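Local coordinates for probable glutamine synthetase (Pseudomonas aeruginosa, PDB 4HPP), which belongs to the glutamine synthetase family, joining an N-terminal domain to a larger catalytic domain that holds magnesium and glutamic acid, at residues F134-L139 with L218-A223; E142-A147 with G182-E187; P226-V231 with L435-A440. All blocks are in the same frame, centred on the assembly; numbering follows the deposited sequence.

In the fold
All three contacts lie in the catalytic domain, on the same side of the chain's centre. Contacts 1 and 2 have centres about 11 Å apart and share a sheet: strand 124-137 pairs with 219-221 in contact 1 and with 185-194, which begins in contact 2, consistent with a probable hydrogen bond between Tyr186 N and Phe134 O at 2.8 Å. Contact 3 follows along the chain, its centre about 12 Å from that of contact 1, and Pro226 CB approaches Ser135 OG to 3.2 Å. Val231 CG2 of contact 3 meets Gly182 CA of contact 2 at 3.4 Å. Glu187 in contact 2 binds magnesium, while residues 226-231 run directly into the glutamic acid pocket at Thr232, Asn233 and Gly234.

Contact 1 (F134-L139 with L218-A223); sequences FSLLGL and LRTCFA
Ser135 faces Cys221, and Leu137 faces Arg219, as two hydrogen-bonded pairs of an antiparallel sheet. Ser135 N gives to Cys221 O at 2.7 Å and receives the return bond from Cys221 N on its own oxygen. Leu137 and Arg219 repeat the exchange, with Arg219 N to Leu137 O at 2.8 Å; three of the four bonds are nearly straight, and that from Cys221 N to Ser135 O is somewhat more bent. Between them Leu136 and Thr220 form a non-hydrogen-bonded pair. The strand directions differ by 155°, so the pairing is antiparallel with a modest twist.

At one end, Phe134 CB sits over the centre of the Phe222 ring, 3.6 Å from its centroid and 8° off the normal, a clear CH-pi contact. Because Phe134 CG lies between its backbone N and carbonyl carbon (chi1 63°), the two rings run side by side, nearly parallel but slid until they barely overlap. Thr220 CG2 adds an oblique approach to Phe134 CD2 at 4.0 Å. On the other face of the sheet, the Arg219 chain folds at chi3 and brings its guanidinium back across Leu137, whose CB lies over one face, toward the rim, while CD1 reaches NH1 at 3.5 Å. Beyond the strands, Leu218 CD1 meets Leu139 CD2 at 3.5 Å, the side chains crossing at about a right angle.

Farther out, helix 159-169 packs on Phe134 through Phe159 and Leu163, Thr220 touches Thr209, Arg210 and Ala213 of helix 196-216, and Arg210 makes a cation-pi contact with Phe222. Arg219 also packs on Glu142 of a neighbouring subunit.

The chemistry thus divides: main-chain bonds fix the register, apolar contacts join the Phe134 and Thr220 face to helices, and the Arg219 guanidinium, resting on Leu137, brings a probable positive charge to the subunit interface.

Contact 2 (E142-A147 with G182-E187); sequences ERPAAA and GQRQYE. With MG (magnesium ion), chain B.
Pro144 approaches Gln183 with their CA atoms 5.8 Å apart, where an irregular loop passes a type II beta turn running from Gly182 to Gln185. The turn closes through Gln185 N to Gly182 O at 2.9 Å, and Arg184 takes its third position with a positive phi of 67°. Gln185 OE1 braces the turn by accepting from Gly182 N at 3.0 Å.

The Pro144 ring touches both central turn residues. Its CG lies against the Gln183 amide, 3.5 Å from OE1, and its CD is 3.6 Å from Arg184 NH2, above one face of the guanidinium. A bend at chi2 (-71°) carries the Arg184 group across the proline, where NH2 reaches Glu142 O at 3.2 Å. That donor lies in the carbonyl plane, but the N-H...O angle of 139° marks a bent bond.

Beyond the turn, Glu187 OE2 binds magnesium at 2.5 Å, alongside Glu133 and Glu180. Ala147, at the far end of the loop, bonds through N and O to Asp52 and Arg22 of a neighbouring subunit.

Across this contact Arg184 therefore meets the loop through one bent hydrogen bond to a backbone carbonyl and through apolar contact with Pro144; no carboxylate of residues 142-147 pairs with it.

Contact 3 (P226-V231 with L435-A440); sequences PAPGAV and LCRHYA
Pro226 opens the contact with its carbonyl: O lies 3.2 Å from Ala440 CB, and the CA atoms of the two residues are 5.3 Å apart. The CB of Pro226 points away from the helix, and its side chain touches Asn233, a residue of the glutamic acid pocket. Ala227 comes next, its CA 3.5 Å from Cys436 SG. The sulfur, roughly anti to its own backbone N though off a staggered position (chi1 147°), is directed from the helix at the loop backbone and also meets Pro228, whose CD is 3.8 Å away. Pro228 CD also reaches Arg437 CG at 4.2 Å, while its CG stands over one face of the guanidinium, off toward the rim. Arg437 NH1 is salt-bridged to Asp434. At Gly229 the chain reverses in a type II turn from Ala227 to Ala230, closed by a weak Ala230 N to Ala227 O bond of 3.0 Å, and leads away from the helix.

No hydrogen bond crosses the two segments. The arrangement is a proline-rich loop resting on C-terminal helix 432-439, which joins that helix to the pocket-forming loop between strands 219-221 and 235-243 in this glutamine synthetase catalytic domain.

Contact 1 (F134-L139 with L218-A223)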
ATOM      1  N   PHE A 134      20.546 -25.129 -10.295  1.00 38.37           N
ATOM      2  CA  PHE A 134      19.542 -24.238 -10.838  1.00 38.01           C
ATOM      3  C   PHE A 134      19.827 -22.768 -10.490  1.00 35.81           C
ATOM      4  O   PHE A 134      20.630 -22.446  -9.563  1.00 41.43           O
ATOM      5  CB  PHE A 134      18.134 -24.673 -10.358  1.00 38.83           C
ATOM      6  CG  PHE A 134      17.938 -24.584  -8.833  1.00 43.86           C
ATOM      7  CD1 PHE A 134      18.264 -25.676  -7.994  1.00 37.33           C
ATOM      8  CD2 PHE A 134      17.376 -23.439  -8.252  1.00 36.96           C
ATOM      9  CE1 PHE A 134      18.088 -25.598  -6.649  1.00 31.57           C
ATOM     10  CE2 PHE A 134      17.187 -23.380  -6.888  1.00 40.15           C
ATOM     11  CZ  PHE A 134      17.558 -24.436  -6.087  1.00 33.50           C
ATOM     12  N   SER A 135      19.139 -21.895 -11.197  1.00 29.12           N
ATOM     13  CA  SER A 135      19.199 -20.465 -10.974  1.00 33.31           C
ATOM     14  C   SER A 135      17.996 -20.166 -10.184  1.00 37.94           C
ATOM     15  O   SER A 135      16.916 -20.704 -10.492  1.00 40.93           O
ATOM     16  CB  SER A 135      19.003 -19.673 -12.299  1.00 38.93           C
ATOM     17  OG  SER A 135      20.145 -19.716 -13.152  1.00 43.27           O
ATOM     18  N   LEU A 136      18.159 -19.293  -9.189  1.00 40.88           N
ATOM     19  CA  LEU A 136      17.059 -18.729  -8.410  1.00 37.98           C
ATOM     20  C   LEU A 136      16.925 -17.264  -8.744  1.00 41.57           C
ATOM     21  O   LEU A 136      17.788 -16.466  -8.378  1.00 44.70           O
ATOM     22  CB  LEU A 136      17.272 -18.917  -6.893  1.00 35.72           C
ATOM     23  CG  LEU A 136      16.066 -18.583  -6.011  1.00 32.63           C
ATOM     24  CD1 LEU A 136      14.906 -19.482  -6.357  1.00 34.22           C
ATOM     25  CD2 LEU A 136      16.349 -18.717  -4.526  1.00 32.85           C
ATOM     26  N   LEU A 137      15.838 -16.930  -9.442  1.00 48.99           N
ATOM     27  CA  LEU A 137      15.544 -15.571  -9.896  1.00 46.46           C
ATOM     28  C   LEU A 137      14.457 -14.924  -9.092  1.00 47.91           C
ATOM     29  O   LEU A 137      13.443 -15.570  -8.703  1.00 47.08           O
ATOM     30  CB  LEU A 137      15.147 -15.572 -11.374  1.00 50.21           C
ATOM     31  CG  LEU A 137      16.122 -16.432 -12.192  1.00 52.40           C
ATOM     32  CD1 LEU A 137      15.640 -16.614 -13.624  1.00 46.94           C
ATOM     33  CD2 LEU A 137      17.486 -15.767 -12.085  1.00 51.34           C
ATOM     34  N   GLY A 138      14.713 -13.647  -8.815  1.00 45.46           N
ATOM     35  CA  GLY A 138      13.727 -12.713  -8.300  1.00 41.94           C
ATOM     36  C   GLY A 138      14.082 -12.284  -6.897  1.00 49.37           C
ATOM     37  O   GLY A 138      13.270 -11.665  -6.214  1.00 52.61           O
ATOM     38  N   LEU A 139      15.265 -12.666  -6.417  1.00 48.58           N
ATOM     39  CA  LEU A 139      15.503 -12.508  -4.996  1.00 49.90           C
ATOM     40  C   LEU A 139      15.627 -11.029  -4.744  1.00 55.79           C
ATOM     41  O   LEU A 139      16.115 -10.291  -5.587  1.00 55.70           O
ATOM     42  CB  LEU A 139      16.730 -13.264  -4.506  1.00 37.23           C
ATOM     43  CG  LEU A 139      16.719 -14.784  -4.518  1.00 33.63           C
ATOM     44  CD1 LEU A 139      18.139 -15.346  -4.152  1.00 29.95           C
ATOM     45  CD2 LEU A 139      15.652 -15.243  -3.568  1.00 37.09           C
ATOM     46  N   LEU A 218       9.187 -16.347  -6.550  1.00 45.37           N
ATOM     47  CA  LEU A 218      10.464 -16.489  -7.236  1.00 39.05           C
ATOM     48  C   LEU A 218      10.319 -17.376  -8.437  1.00 39.24           C
ATOM     49  O   LEU A 218       9.275 -17.964  -8.693  1.00 38.97           O
ATOM     50  CB  LEU A 218      11.552 -17.016  -6.295  1.00 36.33           C
ATOM     51  CG  LEU A 218      11.703 -16.160  -5.016  1.00 45.42           C
ATOM     52  CD1 LEU A 218      12.524 -16.832  -3.920  1.00 41.02           C
ATOM     53  CD2 LEU A 218      12.226 -14.730  -5.220  1.00 39.59           C
ATOM     54  N   ARG A 219      11.385 -17.453  -9.207  1.00 45.16           N
ATOM     55  CA  ARG A 219      11.453 -18.340 -10.345  1.00 44.42           C
ATOM     56  C   ARG A 219      12.747 -19.193 -10.329  1.00 48.99           C
ATOM     57  O   ARG A 219      13.832 -18.761  -9.822  1.00 41.79           O
ATOM     58  CB  ARG A 219      11.465 -17.472 -11.590  1.00 51.40           C
ATOM     59  CG  ARG A 219      10.095 -17.059 -12.068  1.00 59.45           C
ATOM     60  CD  ARG A 219      10.247 -16.131 -13.254  1.00 64.50           C
ATOM     61  NE  ARG A 219      10.925 -14.941 -12.789  1.00 64.93           N
ATOM     62  CZ  ARG A 219      12.051 -14.473 -13.302  1.00 74.26           C
ATOM     63  NH1 ARG A 219      12.607 -15.100 -14.367  1.00 64.62           N
ATOM     64  NH2 ARG A 219      12.594 -13.361 -12.748  1.00 62.83           N
ATOM     65  N   THR A 220      12.656 -20.394 -10.896  1.00 40.41           N
ATOM     66  CA  THR A 220      13.853 -21.153 -11.089  1.00 38.53           C
ATOM     67  C   THR A 220      14.218 -21.305 -12.567  1.00 37.76           C
ATOM     68  O   THR A 220      13.365 -21.295 -13.473  1.00 37.01           O
ATOM     69  CB  THR A 220      13.703 -22.544 -10.496  1.00 42.10           C
ATOM     70  OG1 THR A 220      12.523 -23.120 -11.019  1.00 46.23           O
ATOM     71  CG2 THR A 220      13.570 -22.491  -9.002  1.00 42.57           C
ATOM     72  N   CYS A 221      15.490 -21.526 -12.827  1.00 37.39           N
ATOM     73  CA  CYS A 221      15.869 -21.952 -14.150  1.00 36.64           C
ATOM     74  C   CYS A 221      16.824 -23.111 -14.014  1.00 38.28           C
ATOM     75  O   CYS A 221      17.859 -22.961 -13.321  1.00 44.14           O
ATOM     76  CB  CYS A 221      16.500 -20.772 -14.953  1.00 41.01           C
ATOM     77  SG  CYS A 221      17.172 -21.273 -16.557  1.00 46.44           S
ATOM     78  N   PHE A 222      16.501 -24.241 -14.675  1.00 38.69           N
ATOM     79  CA  PHE A 222      17.353 -25.429 -14.771  1.00 37.53           C
ATOM     80  C   PHE A 222      17.983 -25.606 -16.166  1.00 44.11           C
ATOM     81  O   PHE A 222      18.637 -26.629 -16.454  1.00 43.81           O
ATOM     82  CB  PHE A 222      16.557 -26.683 -14.485  1.00 39.79           C
ATOM     83  CG  PHE A 222      16.128 -26.854 -13.045  1.00 45.55           C
ATOM     84  CD1 PHE A 222      16.600 -27.901 -12.299  1.00 39.84           C
ATOM     85  CD2 PHE A 222      15.227 -25.994 -12.460  1.00 46.75           C
ATOM     86  CE1 PHE A 222      16.226 -28.058 -10.995  1.00 39.73           C
ATOM     87  CE2 PHE A 222      14.834 -26.174 -11.151  1.00 46.93           C
ATOM     88  CZ  PHE A 222      15.329 -27.202 -10.423  1.00 40.17           C
ATOM     89  N   ALA A 223      17.754 -24.665 -17.070  1.00 48.97           N
ATOM     90  CA  ALA A 223      18.279 -24.838 -18.448  1.00 50.05           C
ATOM     91  C   ALA A 223      19.774 -25.065 -18.351  1.00 48.04           C
ATOM     92  O   ALA A 223      20.412 -24.527 -17.430  1.00 45.34           O
ATOM     93  CB  ALA A 223      18.012 -23.605 -19.293  1.00 45.69           C
TER

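Contact 2 (E142-A147 with G182-E187)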
ATOM      1  N   GLU A 142      20.814  -6.892  -2.779  1.00 76.42           N
ATOM      2  CA  GLU A 142      21.962  -6.430  -3.580  1.00 80.84           C
ATOM      3  C   GLU A 142      22.229  -7.246  -4.885  1.00 79.83           C
ATOM      4  O   GLU A 142      21.556  -8.260  -5.123  1.00 77.10           O
ATOM      5  CB  GLU A 142      23.234  -6.474  -2.699  1.00 74.01           C
ATOM      6  CG  GLU A 142      23.020  -6.637  -1.189  1.00 64.34           C
ATOM      7  CD  GLU A 142      24.307  -7.043  -0.457  1.00 57.54           C
ATOM      8  OE1 GLU A 142      25.140  -6.166  -0.256  1.00 51.46           O
ATOM      9  OE2 GLU A 142      24.517  -8.237  -0.094  1.00 59.87           O
ATOM     10  N   ARG A 143      23.195  -6.803  -5.715  1.00 66.51           N
ATOM     11  CA  ARG A 143      23.880  -7.705  -6.649  1.00 62.99           C
ATOM     12  C   ARG A 143      24.167  -9.078  -5.939  1.00 61.39           C
ATOM     13  O   ARG A 143      24.278  -9.111  -4.701  1.00 56.52           O
ATOM     14  CB  ARG A 143      25.188  -7.077  -7.179  1.00 71.30           C
ATOM     15  CG  ARG A 143      25.000  -5.951  -8.201  1.00 86.19           C
ATOM     16  CD  ARG A 143      25.079  -4.581  -7.522  1.00 97.63           C
ATOM     17  NE  ARG A 143      24.270  -3.533  -8.163  1.00103.01           N
ATOM     18  CZ  ARG A 143      23.911  -2.378  -7.585  1.00100.19           C
ATOM     19  NH1 ARG A 143      24.277  -2.084  -6.341  1.00 94.86           N
ATOM     20  NH2 ARG A 143      23.170  -1.507  -8.256  1.00 97.21           N
ATOM     21  N   PRO A 144      24.244 -10.215  -6.707  1.00 52.14           N
ATOM     22  CA  PRO A 144      24.554 -11.540  -6.112  1.00 51.92           C
ATOM     23  C   PRO A 144      25.891 -11.513  -5.416  1.00 54.21           C
ATOM     24  O   PRO A 144      26.785 -10.791  -5.854  1.00 55.58           O
ATOM     25  CB  PRO A 144      24.634 -12.483  -7.312  1.00 48.42           C
ATOM     26  CG  PRO A 144      24.379 -11.638  -8.538  1.00 47.43           C
ATOM     27  CD  PRO A 144      23.890 -10.309  -8.141  1.00 46.87           C
ATOM     28  N   ALA A 145      26.035 -12.248  -4.323  1.00 51.97           N
ATOM     29  CA  ALA A 145      27.338 -12.250  -3.674  1.00 46.81           C
ATOM     30  C   ALA A 145      28.258 -13.320  -4.291  1.00 49.73           C
ATOM     31  O   ALA A 145      27.858 -14.110  -5.199  1.00 43.76           O
ATOM     32  CB  ALA A 145      27.205 -12.453  -2.178  1.00 45.93           C
ATOM     33  N   ALA A 146      29.467 -13.373  -3.734  1.00 40.64           N
ATOM     34  CA  ALA A 146      30.462 -14.281  -4.163  1.00 40.56           C
ATOM     35  C   ALA A 146      29.975 -15.749  -4.266  1.00 41.38           C
ATOM     36  O   ALA A 146      29.228 -16.259  -3.385  1.00 44.96           O
ATOM     37  CB  ALA A 146      31.667 -14.165  -3.226  1.00 36.90           C
ATOM     38  N   ALA A 147      30.509 -16.444  -5.275  1.00 36.67           N
ATOM     39  CA  ALA A 147      30.320 -17.856  -5.457  1.00 38.63           C
ATOM     40  C   ALA A 147      30.555 -18.653  -4.151  1.00 42.51           C
ATOM     41  O   ALA A 147      31.519 -18.419  -3.441  1.00 49.72           O
ATOM     42  CB  ALA A 147      31.256 -18.348  -6.521  1.00 36.49           C
ATOM     43  N   GLY A 182      27.866 -20.056 -10.136  1.00 40.55           N
ATOM     44  CA  GLY A 182      27.301 -18.910 -10.836  1.00 36.34           C
ATOM     45  C   GLY A 182      26.438 -18.020 -10.013  1.00 44.66           C
ATOM     46  O   GLY A 182      25.937 -18.403  -8.913  1.00 47.87           O
ATOM     47  N   GLN A 183      26.187 -16.840 -10.545  1.00 41.65           N
ATOM     48  CA  GLN A 183      25.355 -15.906  -9.825  1.00 45.70           C
ATOM     49  C   GLN A 183      23.912 -16.432  -9.721  1.00 51.52           C
ATOM     50  O   GLN A 183      23.296 -16.831 -10.748  1.00 47.41           O
ATOM     51  CB  GLN A 183      25.375 -14.605 -10.565  1.00 54.32           C
ATOM     52  CG  GLN A 183      26.771 -14.085 -10.841  1.00 61.22           C
ATOM     53  CD  GLN A 183      26.704 -12.607 -11.084  1.00 63.84           C
ATOM     54  OE1 GLN A 183      25.743 -12.112 -11.698  1.00 61.11           O
ATOM     55  NE2 GLN A 183      27.674 -11.878 -10.552  1.00 59.12           N
ATOM     56  N   ARG A 184      23.368 -16.455  -8.497  1.00 48.73           N
ATOM     57  CA  ARG A 184      22.010 -17.032  -8.239  1.00 41.65           C
ATOM     58  C   ARG A 184      21.982 -18.547  -8.463  1.00 42.55           C
ATOM     59  O   ARG A 184      20.898 -19.137  -8.611  1.00 39.96           O
ATOM     60  CB  ARG A 184      20.965 -16.355  -9.146  1.00 50.97           C
ATOM     61  CG  ARG A 184      21.137 -14.844  -9.297  1.00 51.98           C
ATOM     62  CD  ARG A 184      20.760 -14.180  -7.979  1.00 64.02           C
ATOM     63  NE  ARG A 184      20.679 -12.730  -8.030  1.00 68.55           N
ATOM     64  CZ  ARG A 184      20.518 -11.952  -6.952  1.00 70.92           C
ATOM     65  NH1 ARG A 184      20.402 -12.510  -5.729  1.00 53.73           N
ATOM     66  NH2 ARG A 184      20.485 -10.606  -7.097  1.00 57.39           N
ATOM     67  N   GLN A 185      23.156 -19.197  -8.565  1.00 37.87           N
ATOM     68  CA  GLN A 185      23.118 -20.611  -8.706  1.00 36.97           C
ATOM     69  C   GLN A 185      23.093 -21.302  -7.331  1.00 47.64           C
ATOM     70  O   GLN A 185      23.885 -20.936  -6.415  1.00 44.01           O
ATOM     71  CB  GLN A 185      24.298 -21.083  -9.498  1.00 37.18           C
ATOM     72  CG  GLN A 185      24.094 -22.487 -10.029  1.00 38.89           C
ATOM     73  CD  GLN A 185      25.264 -23.028 -10.817  1.00 44.76           C
ATOM     74  OE1 GLN A 185      26.433 -22.694 -10.554  1.00 52.22           O
ATOM     75  NE2 GLN A 185      24.963 -23.912 -11.773  1.00 46.16           N
ATOM     76  N   TYR A 186      22.207 -22.297  -7.220  1.00 42.03           N
ATOM     77  CA  TYR A 186      22.134 -23.200  -6.058  1.00 42.07           C
ATOM     78  C   TYR A 186      22.102 -24.669  -6.465  1.00 43.95           C
ATOM     79  O   TYR A 186      21.835 -25.005  -7.606  1.00 44.65           O
ATOM     80  CB  TYR A 186      20.911 -22.891  -5.221  1.00 40.22           C
ATOM     81  CG  TYR A 186      20.979 -21.463  -4.750  1.00 43.42           C
ATOM     82  CD1 TYR A 186      21.589 -21.164  -3.526  1.00 36.07           C
ATOM     83  CD2 TYR A 186      20.535 -20.393  -5.573  1.00 36.91           C
ATOM     84  CE1 TYR A 186      21.714 -19.886  -3.087  1.00 35.38           C
ATOM     85  CE2 TYR A 186      20.640 -19.095  -5.116  1.00 38.99           C
ATOM     86  CZ  TYR A 186      21.238 -18.855  -3.867  1.00 40.45           C
ATOM     87  OH  TYR A 186      21.392 -17.587  -3.358  1.00 37.56           O
ATOM     88  N   GLU A 187      22.450 -25.531  -5.523  1.00 46.74           N
ATOM     89  CA  GLU A 187      22.422 -26.956  -5.737  1.00 49.05           C
ATOM     90  C   GLU A 187      21.789 -27.646  -4.533  1.00 49.53           C
ATOM     91  O   GLU A 187      22.103 -27.358  -3.373  1.00 47.21           O
ATOM     92  CB  GLU A 187      23.817 -27.489  -5.981  1.00 53.08           C
ATOM     93  CG  GLU A 187      23.824 -28.944  -6.465  1.00 59.16           C
ATOM     94  CD  GLU A 187      25.225 -29.563  -6.570  1.00 57.94           C
ATOM     95  OE1 GLU A 187      25.339 -30.767  -6.885  1.00 69.36           O
ATOM     96  OE2 GLU A 187      26.222 -28.861  -6.367  1.00 52.55           O
TER
HETATM   97 MG    MG B 501      27.835 -28.888  -8.304  1.00 40.18          MG

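Contact 3 (P226-V231 with L435-A440)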
ATOM      1  N   PRO A 226      21.750 -20.842 -18.214  1.00 51.41           N
ATOM      2  CA  PRO A 226      20.694 -19.957 -17.670  1.00 47.96           C
ATOM      3  C   PRO A 226      20.567 -18.603 -18.413  1.00 52.93           C
ATOM      4  O   PRO A 226      19.468 -18.045 -18.535  1.00 62.42           O
ATOM      5  CB  PRO A 226      21.142 -19.697 -16.237  1.00 40.17           C
ATOM      6  CG  PRO A 226      22.545 -20.191 -16.129  1.00 48.98           C
ATOM      7  CD  PRO A 226      22.749 -21.234 -17.206  1.00 47.91           C
ATOM      8  N   ALA A 227      21.690 -18.064 -18.854  1.00 54.31           N
ATOM      9  CA  ALA A 227      21.730 -16.812 -19.624  1.00 57.61           C
ATOM     10  C   ALA A 227      23.100 -16.658 -20.289  1.00 53.68           C
ATOM     11  O   ALA A 227      24.100 -17.228 -19.843  1.00 50.65           O
ATOM     12  CB  ALA A 227      21.425 -15.607 -18.748  1.00 53.32           C
ATOM     13  N   PRO A 228      23.160 -15.882 -21.368  1.00 60.59           N
ATOM     14  CA  PRO A 228      24.454 -15.872 -22.065  1.00 64.92           C
ATOM     15  C   PRO A 228      25.690 -15.554 -21.175  1.00 63.09           C
ATOM     16  O   PRO A 228      25.645 -14.616 -20.365  1.00 58.62           O
ATOM     17  CB  PRO A 228      24.224 -14.807 -23.145  1.00 58.14           C
ATOM     18  CG  PRO A 228      22.777 -14.965 -23.475  1.00 46.89           C
ATOM     19  CD  PRO A 228      22.163 -15.052 -22.085  1.00 55.47           C
ATOM     20  N   GLY A 229      26.752 -16.359 -21.321  1.00 64.77           N
ATOM     21  CA  GLY A 229      27.997 -16.202 -20.551  1.00 58.03           C
ATOM     22  C   GLY A 229      27.858 -16.444 -19.052  1.00 68.38           C
ATOM     23  O   GLY A 229      28.616 -15.895 -18.246  1.00 70.74           O
ATOM     24  N   ALA A 230      26.885 -17.269 -18.676  1.00 60.56           N
ATOM     25  CA  ALA A 230      26.680 -17.630 -17.312  1.00 49.09           C
ATOM     26  C   ALA A 230      27.361 -18.955 -17.102  1.00 47.20           C
ATOM     27  O   ALA A 230      27.523 -19.727 -18.045  1.00 46.22           O
ATOM     28  CB  ALA A 230      25.188 -17.742 -17.047  1.00 47.73           C
ATOM     29  N   VAL A 231      27.756 -19.228 -15.863  1.00 47.94           N
ATOM     30  CA  VAL A 231      28.000 -20.600 -15.406  1.00 45.18           C
ATOM     31  C   VAL A 231      26.798 -21.508 -15.708  1.00 46.86           C
ATOM     32  O   VAL A 231      25.641 -21.108 -15.528  1.00 56.16           O
ATOM     33  CB  VAL A 231      28.292 -20.633 -13.896  1.00 46.95           C
ATOM     34  CG1 VAL A 231      28.789 -22.026 -13.461  1.00 39.60           C
ATOM     35  CG2 VAL A 231      29.317 -19.523 -13.555  1.00 50.81           C
ATOM     36  N   LEU A 435      19.093 -18.840 -28.465  1.00 62.01           N
ATOM     37  CA  LEU A 435      18.823 -20.222 -28.209  1.00 56.47           C
ATOM     38  C   LEU A 435      18.866 -20.478 -26.711  1.00 59.78           C
ATOM     39  O   LEU A 435      18.056 -21.206 -26.171  1.00 62.05           O
ATOM     40  CB  LEU A 435      19.949 -20.996 -28.848  1.00 57.23           C
ATOM     41  CG  LEU A 435      19.777 -22.489 -28.975  1.00 61.43           C
ATOM     42  CD1 LEU A 435      18.454 -22.797 -29.690  1.00 57.53           C
ATOM     43  CD2 LEU A 435      21.004 -23.022 -29.702  1.00 53.86           C
ATOM     44  N   CYS A 436      19.830 -19.850 -26.053  1.00 56.16           N
ATOM     45  CA  CYS A 436      19.996 -19.957 -24.630  1.00 56.94           C
ATOM     46  C   CYS A 436      18.877 -19.222 -23.908  1.00 59.27           C
ATOM     47  O   CYS A 436      18.278 -19.736 -22.946  1.00 66.60           O
ATOM     48  CB  CYS A 436      21.359 -19.437 -24.216  1.00 53.29           C
ATOM     49  SG  CYS A 436      21.309 -18.670 -22.609  1.00 54.95           S
ATOM     50  N   ARG A 437      18.537 -18.060 -24.411  1.00 49.33           N
ATOM     51  CA  ARG A 437      17.448 -17.323 -23.822  1.00 56.49           C
ATOM     52  C   ARG A 437      16.193 -18.088 -24.098  1.00 58.55           C
ATOM     53  O   ARG A 437      15.244 -18.088 -23.289  1.00 64.31           O
ATOM     54  CB  ARG A 437      17.317 -15.907 -24.398  1.00 49.37           C
ATOM     55  CG  ARG A 437      18.402 -14.904 -23.997  1.00 49.04           C
ATOM     56  CD  ARG A 437      18.191 -13.611 -24.815  1.00 59.62           C
ATOM     57  NE  ARG A 437      19.323 -12.673 -24.779  1.00 62.01           N
ATOM     58  CZ  ARG A 437      20.162 -12.456 -25.794  1.00 67.00           C
ATOM     59  NH1 ARG A 437      19.991 -13.090 -26.957  1.00 75.06           N
ATOM     60  NH2 ARG A 437      21.156 -11.580 -25.661  1.00 69.54           N
ATOM     61  N   HIS A 438      16.171 -18.725 -25.260  1.00 61.74           N
ATOM     62  CA  HIS A 438      14.961 -19.402 -25.652  1.00 58.48           C
ATOM     63  C   HIS A 438      14.765 -20.464 -24.619  1.00 52.03           C
ATOM     64  O   HIS A 438      13.719 -20.482 -24.019  1.00 54.83           O
ATOM     65  CB  HIS A 438      14.992 -19.917 -27.115  1.00 59.83           C
ATOM     66  CG  HIS A 438      13.699 -20.606 -27.560  1.00 69.00           C
ATOM     67  ND1 HIS A 438      12.541 -19.938 -27.744  1.00 76.04           N
ATOM     68  CD2 HIS A 438      13.418 -21.961 -27.832  1.00 66.84           C
ATOM     69  CE1 HIS A 438      11.557 -20.823 -28.094  1.00 70.96           C
ATOM     70  NE2 HIS A 438      12.105 -22.051 -28.159  1.00 64.80           N
ATOM     71  N   TYR A 439      15.782 -21.306 -24.348  1.00 50.94           N
ATOM     72  CA  TYR A 439      15.593 -22.494 -23.475  1.00 53.16           C
ATOM     73  C   TYR A 439      15.472 -22.173 -21.960  1.00 52.68           C
ATOM     74  O   TYR A 439      14.745 -22.855 -21.218  1.00 55.94           O
ATOM     75  CB  TYR A 439      16.637 -23.592 -23.747  1.00 56.35           C
ATOM     76  CG  TYR A 439      16.270 -24.467 -24.920  1.00 55.98           C
ATOM     77  CD1 TYR A 439      15.553 -25.648 -24.737  1.00 60.40           C
ATOM     78  CD2 TYR A 439      16.607 -24.100 -26.216  1.00 55.03           C
ATOM     79  CE1 TYR A 439      15.181 -26.436 -25.820  1.00 61.03           C
ATOM     80  CE2 TYR A 439      16.232 -24.877 -27.297  1.00 58.22           C
ATOM     81  CZ  TYR A 439      15.528 -26.039 -27.097  1.00 52.74           C
ATOM     82  OH  TYR A 439      15.176 -26.780 -28.180  1.00 52.67           O
ATOM     83  N   ALA A 440      16.186 -21.135 -21.530  1.00 43.12           N
ATOM     84  CA  ALA A 440      16.049 -20.579 -20.204  1.00 46.46           C
ATOM     85  C   ALA A 440      14.593 -20.260 -19.894  1.00 49.72           C
ATOM     86  O   ALA A 440      14.274 -19.974 -18.753  1.00 52.11           O
ATOM     87  CB  ALA A 440      16.941 -19.350 -20.017  1.00 42.03           C
TER